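Local coordinates for hypothetical protein MM_2497 (Methanosarcina mazei, PDB 2I5E) that probably catalyses the GTP-dependent guanylylation of (2S)-2-phospholactate, a step in the biosynthesis of coenzyme F420, at residues K44-V58 / E66-L80. Residues are numbered along the deposited sequence; the frame is centred on the assembly and turned at random.
Sequences KGAGIEQVDILSPSV and EARVLLDEKDLNEAL. With TRS (2-amino-2-hydroxymethyl-propane-1,3-diol), chain D.
R68 and D52 lie side by side on one face of two parallel strands, 50-55 and 68-71, the latter at the sheet edge. With CG anti to the backbone N (chi1 -176°) and a bend at chi3, the R68 guanidinium swings back over D52, whose OD1 sits above one face in a salt bridge of uncertain geometry; the carboxylate and guanidinium planes are 70° apart. Y83 hydrogen-bonds the other oxygen, OD2. Were R68 replaced by alanine, D52 would probably lose its cationic partner and keep Y83. L70 CD1 meets D52 CB at 3.6 Å. L54 sets CD2 against A79 CB (3.8 Å) and L80 CD2 (3.7 Å), tying the strand to helix 76-86. On the other face, I53 CD1 touches A67 CB at 3.7 Å. Parallel pairing alternates I53 N to R68 O and L70 N to I53 O, both 2.9 Å. At one end K44 NZ grips E66 O at 3.1 Å and pairs weakly with OE1; at the other, a Tris, probably from the crystallisation liquor, is modelled implausibly close to L54 O, D72 O and K74 O. Apolar contacts thus join sheet to helix, while charged pairs, one weak and one uncertain, probably help hold the edge strand near its N-terminal end.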
loop_
_atom_site.group_PDB
_atom_site.type_symbol
_atom_site.label_atom_id
_atom_site.label_comp_id
_atom_site.label_asym_id
_atom_site.label_seq_id
_atom_site.Cartn_x
_atom_site.Cartn_y
_atom_site.Cartn_z
ATOM N N LYS A 44 12.355 18.438 -5.314
ATOM C CA LYS A 44 12.862 19.448 -6.200
ATOM C C LYS A 44 12.163 19.206 -7.551
ATOM O O LYS A 44 11.595 20.133 -8.126
ATOM C CB LYS A 44 14.403 19.416 -6.221
ATOM C CG LYS A 44 15.037 20.086 -5.015
ATOM C CD LYS A 44 14.533 21.580 -4.885
ATOM C CE LYS A 44 15.575 22.632 -4.467
ATOM N NZ LYS A 44 17.066 22.192 -4.489
ATOM N N GLY A 45 12.038 17.936 -7.939
ATOM C CA GLY A 45 11.399 17.546 -9.191
ATOM C C GLY A 45 9.995 18.053 -9.256
ATOM O O GLY A 45 9.435 18.196 -10.320
ATOM N N ALA A 46 9.412 18.366 -8.107
ATOM C CA ALA A 46 8.027 18.880 -8.075
ATOM C C ALA A 46 8.009 20.390 -8.025
ATOM O O ALA A 46 6.950 20.966 -7.859
ATOM C CB ALA A 46 7.261 18.301 -6.899
ATOM N N GLY A 47 9.195 21.004 -8.125
ATOM C CA GLY A 47 9.352 22.446 -8.209
ATOM C C GLY A 47 9.236 23.144 -6.858
ATOM O O GLY A 47 8.916 24.342 -6.778
ATOM N N ILE A 48 9.468 22.425 -5.763
ATOM C CA ILE A 48 9.321 23.138 -4.563
ATOM C C ILE A 48 10.645 23.822 -4.268
ATOM O O ILE A 48 11.731 23.202 -4.306
ATOM C CB ILE A 48 8.621 22.351 -3.372
ATOM C CG1 ILE A 48 9.525 22.173 -2.204
ATOM C CG2 ILE A 48 7.718 21.128 -3.795
ATOM C CD1 ILE A 48 9.115 23.154 -1.231
ATOM N N GLU A 49 10.511 25.114 -3.990
ATOM C CA GLU A 49 11.618 26.037 -3.996
ATOM C C GLU A 49 12.561 25.716 -2.859
ATOM O O GLU A 49 13.733 25.438 -3.120
ATOM C CB GLU A 49 11.161 27.520 -4.112
ATOM C CG GLU A 49 12.267 28.563 -3.755
ATOM C CD GLU A 49 11.858 30.052 -3.967
ATOM O OE1 GLU A 49 10.799 30.340 -4.550
ATOM O OE2 GLU A 49 12.610 30.933 -3.516
ATOM N N GLN A 50 12.138 25.694 -1.616
ATOM C CA GLN A 50 13.106 25.068 -0.687
ATOM C C GLN A 50 12.615 24.042 0.354
ATOM O O GLN A 50 11.472 24.027 0.842
ATOM C CB GLN A 50 14.279 26.033 -0.225
ATOM C CG GLN A 50 14.616 26.219 1.333
ATOM C CD GLN A 50 14.960 27.712 1.732
ATOM O OE1 GLN A 50 16.071 28.016 2.222
ATOM N NE2 GLN A 50 13.985 28.623 1.552
ATOM N N VAL A 51 13.564 23.172 0.632
ATOM C CA VAL A 51 13.375 21.962 1.367
ATOM C C VAL A 51 14.250 22.149 2.563
ATOM O O VAL A 51 15.413 22.480 2.424
ATOM C CB VAL A 51 13.855 20.791 0.513
ATOM C CG1 VAL A 51 13.820 19.476 1.276
ATOM C CG2 VAL A 51 13.052 20.726 -0.768
ATOM N N ASP A 52 13.686 21.945 3.743
ATOM C CA ASP A 52 14.466 21.883 4.969
ATOM C C ASP A 52 14.666 20.423 5.432
ATOM O O ASP A 52 13.783 19.540 5.234
ATOM C CB ASP A 52 13.708 22.676 6.034
ATOM C CG ASP A 52 13.357 24.095 5.558
ATOM O OD1 ASP A 52 14.251 24.749 4.996
ATOM O OD2 ASP A 52 12.213 24.548 5.745
ATOM N N ILE A 53 15.767 20.132 6.096
ATOM C CA ILE A 53 15.935 18.793 6.616
ATOM C C ILE A 53 16.000 19.062 8.055
ATOM O O ILE A 53 16.759 19.894 8.422
ATOM C CB ILE A 53 17.240 18.219 6.128
ATOM C CG1 ILE A 53 17.177 18.023 4.626
ATOM C CG2 ILE A 53 17.532 16.947 6.823
ATOM C CD1 ILE A 53 18.474 17.649 4.060
ATOM N N LEU A 54 15.206 18.426 8.904
ATOM C CA LEU A 54 15.255 18.751 10.323
ATOM C C LEU A 54 15.866 17.554 11.066
ATOM O O LEU A 54 15.282 16.450 11.130
ATOM C CB LEU A 54 13.822 19.075 10.765
ATOM C CG LEU A 54 13.522 19.517 12.188
ATOM C CD1 LEU A 54 13.971 20.986 12.325
ATOM C CD2 LEU A 54 12.048 19.376 12.339
ATOM N N SER A 55 17.067 17.764 11.573
ATOM C CA SER A 55 17.980 16.741 12.043
ATOM C C SER A 55 18.586 17.200 13.390
ATOM O O SER A 55 18.801 18.439 13.588
ATOM C CB SER A 55 19.070 16.626 11.007
ATOM O OG SER A 55 20.142 15.862 11.459
ATOM N N PRO A 56 18.822 16.260 14.323
ATOM C CA PRO A 56 19.343 16.642 15.665
ATOM C C PRO A 56 20.854 16.897 15.703
ATOM O O PRO A 56 21.393 17.420 16.704
ATOM C CB PRO A 56 18.950 15.455 16.549
ATOM C CG PRO A 56 18.991 14.231 15.622
ATOM C CD PRO A 56 18.599 14.800 14.200
ATOM N N SER A 57 21.513 16.540 14.594
ATOM C CA SER A 57 22.935 16.798 14.337
ATOM C C SER A 57 23.249 16.940 12.862
ATOM O O SER A 57 22.529 16.405 11.973
ATOM C CB SER A 57 23.798 15.633 14.864
ATOM O OG SER A 57 24.279 14.823 13.823
ATOM N N VAL A 58 24.364 17.594 12.594
ATOM C CA VAL A 58 24.990 17.680 11.302
ATOM C C VAL A 58 25.467 16.381 10.657
ATOM O O VAL A 58 25.734 16.313 9.483
ATOM C CB VAL A 58 26.193 18.608 11.393
ATOM C CG1 VAL A 58 25.825 19.980 10.979
ATOM C CG2 VAL A 58 26.755 18.608 12.777
ATOM N N GLU A 66 21.591 20.662 -1.458
ATOM C CA GLU A 66 20.257 20.454 -2.057
ATOM C C GLU A 66 19.084 20.996 -1.184
ATOM O O GLU A 66 17.988 21.343 -1.691
ATOM C CB GLU A 66 20.032 18.971 -2.417
ATOM C CG GLU A 66 20.759 18.539 -3.652
ATOM C CD GLU A 66 20.346 19.371 -4.887
ATOM O OE1 GLU A 66 19.123 19.650 -5.080
ATOM O OE2 GLU A 66 21.264 19.757 -5.650
ATOM N N ALA A 67 19.355 21.100 0.104
ATOM C CA ALA A 67 18.323 21.428 1.059
ATOM C C ALA A 67 18.981 22.151 2.226
ATOM O O ALA A 67 20.152 21.927 2.542
ATOM C CB ALA A 67 17.558 20.103 1.501
ATOM N N ARG A 68 18.257 23.072 2.833
ATOM C CA ARG A 68 18.742 23.739 4.027
ATOM C C ARG A 68 18.730 22.819 5.300
ATOM O O ARG A 68 17.741 22.208 5.604
ATOM C CB ARG A 68 17.937 25.024 4.237
ATOM C CG ARG A 68 18.433 25.834 5.396
ATOM C CD ARG A 68 17.792 27.176 5.455
ATOM N NE ARG A 68 16.564 27.237 6.250
ATOM C CZ ARG A 68 15.326 27.270 5.748
ATOM N NH1 ARG A 68 15.127 27.219 4.433
ATOM N NH2 ARG A 68 14.275 27.381 6.562
ATOM N N VAL A 69 19.803 22.761 6.056
ATOM C CA VAL A 69 19.873 21.834 7.115
ATOM C C VAL A 69 19.477 22.644 8.309
ATOM O O VAL A 69 20.017 23.716 8.535
ATOM C CB VAL A 69 21.291 21.204 7.304
ATOM C CG1 VAL A 69 21.383 20.489 8.611
ATOM C CG2 VAL A 69 21.658 20.198 6.151
ATOM N N LEU A 70 18.515 22.148 9.070
ATOM C CA LEU A 70 17.990 22.851 10.222
ATOM C C LEU A 70 18.184 21.904 11.382
ATOM O O LEU A 70 17.752 20.755 11.323
ATOM C CB LEU A 70 16.499 23.108 10.029
ATOM C CG LEU A 70 15.918 24.367 9.407
ATOM C CD1 LEU A 70 16.169 24.323 7.999
ATOM C CD2 LEU A 70 14.476 24.263 9.665
ATOM N N LEU A 71 18.793 22.367 12.445
ATOM C CA LEU A 71 19.134 21.495 13.536
ATOM C C LEU A 71 18.257 21.713 14.735
ATOM O O LEU A 71 18.040 22.805 15.152
ATOM C CB LEU A 71 20.585 21.666 13.942
ATOM C CG LEU A 71 21.699 21.532 12.916
ATOM C CD1 LEU A 71 22.976 21.896 13.515
ATOM C CD2 LEU A 71 21.763 20.178 12.368
ATOM N N ASP A 72 17.760 20.634 15.284
ATOM C CA ASP A 72 16.922 20.711 16.408
ATOM C C ASP A 72 17.082 19.407 17.128
ATOM O O ASP A 72 16.640 18.360 16.684
ATOM C CB ASP A 72 15.465 20.967 15.971
ATOM C CG ASP A 72 14.548 21.243 17.154
ATOM O OD1 ASP A 72 14.891 20.853 18.282
ATOM O OD2 ASP A 72 13.501 21.879 16.974
ATOM N N GLU A 73 17.740 19.463 18.260
ATOM C CA GLU A 73 17.901 18.286 19.096
ATOM C C GLU A 73 16.626 17.798 19.814
ATOM O O GLU A 73 16.689 16.773 20.423
ATOM C CB GLU A 73 18.970 18.554 20.118
ATOM C CG GLU A 73 20.157 19.358 19.520
ATOM C CD GLU A 73 21.131 19.760 20.622
ATOM O OE1 GLU A 73 21.479 20.977 20.671
ATOM O OE2 GLU A 73 21.492 18.856 21.443
ATOM N N LYS A 74 15.495 18.493 19.768
ATOM C CA LYS A 74 14.283 17.948 20.491
ATOM C C LYS A 74 13.656 16.732 19.775
ATOM O O LYS A 74 13.961 16.487 18.598
ATOM C CB LYS A 74 13.171 18.990 20.715
ATOM C CG LYS A 74 13.520 20.471 20.662
ATOM C CD LYS A 74 13.596 21.167 22.056
ATOM C CE LYS A 74 14.574 20.428 23.029
ATOM N NZ LYS A 74 14.378 20.878 24.451
ATOM N N ASP A 75 12.779 16.009 20.494
ATOM C CA ASP A 75 11.994 14.829 20.026
ATOM C C ASP A 75 11.220 15.242 18.787
ATOM O O ASP A 75 10.856 16.386 18.700
ATOM C CB ASP A 75 10.995 14.312 21.168
ATOM C CG ASP A 75 9.411 14.437 20.780
ATOM O OD1 ASP A 75 8.767 13.448 20.189
ATOM O OD2 ASP A 75 8.798 15.501 21.079
ATOM N N LEU A 76 10.961 14.301 17.880
ATOM C CA LEU A 76 10.347 14.535 16.573
ATOM C C LEU A 76 9.167 15.485 16.569
ATOM O O LEU A 76 9.102 16.461 15.797
ATOM C CB LEU A 76 9.910 13.164 15.957
ATOM C CG LEU A 76 9.177 13.236 14.590
ATOM C CD1 LEU A 76 10.106 13.862 13.588
ATOM C CD2 LEU A 76 8.735 11.868 14.078
ATOM N N ASN A 77 8.195 15.181 17.413
ATOM C CA ASN A 77 7.004 15.959 17.444
ATOM C C ASN A 77 7.253 17.326 17.992
ATOM O O ASN A 77 6.690 18.256 17.533
ATOM C CB ASN A 77 5.903 15.240 18.233
ATOM C CG ASN A 77 5.449 14.002 17.507
ATOM O OD1 ASN A 77 5.320 14.016 16.256
ATOM N ND2 ASN A 77 5.273 12.904 18.256
ATOM N N GLU A 78 8.157 17.443 18.932
ATOM C CA GLU A 78 8.444 18.778 19.445
ATOM C C GLU A 78 9.093 19.658 18.389
ATOM O O GLU A 78 8.634 20.772 18.155
ATOM C CB GLU A 78 9.343 18.685 20.661
ATOM C CG GLU A 78 8.987 19.713 21.663
ATOM C CD GLU A 78 9.246 19.209 23.077
ATOM O OE1 GLU A 78 10.447 18.984 23.399
ATOM O OE2 GLU A 78 8.230 19.009 23.836
ATOM N N ALA A 79 10.155 19.135 17.767
ATOM C CA ALA A 79 10.790 19.792 16.642
ATOM C C ALA A 79 9.808 20.153 15.530
ATOM O O ALA A 79 9.720 21.341 15.091
ATOM C CB ALA A 79 11.883 18.905 16.112
ATOM N N LEU A 80 9.008 19.177 15.079
ATOM C CA LEU A 80 8.071 19.492 13.985
ATOM C C LEU A 80 7.051 20.489 14.381
ATOM O O LEU A 80 6.580 21.313 13.533
ATOM C CB LEU A 80 7.384 18.235 13.374
ATOM C CG LEU A 80 8.322 17.311 12.543
ATOM C CD1 LEU A 80 7.509 16.034 12.254
ATOM C CD2 LEU A 80 8.792 17.919 11.216
HETATM C C TRS D . 14.013 16.034 14.754
HETATM C C1 TRS D . 13.408 15.666 13.421
HETATM C C2 TRS D . 15.219 16.927 14.550
HETATM C C3 TRS D . 14.415 14.738 15.465
HETATM N N TRS D . 12.919 16.726 15.438
HETATM O O1 TRS D . 14.397 14.886 12.835
HETATM O O2 TRS D . 16.158 16.371 15.406
HETATM O O3 TRS D . 14.521 14.819 16.845
#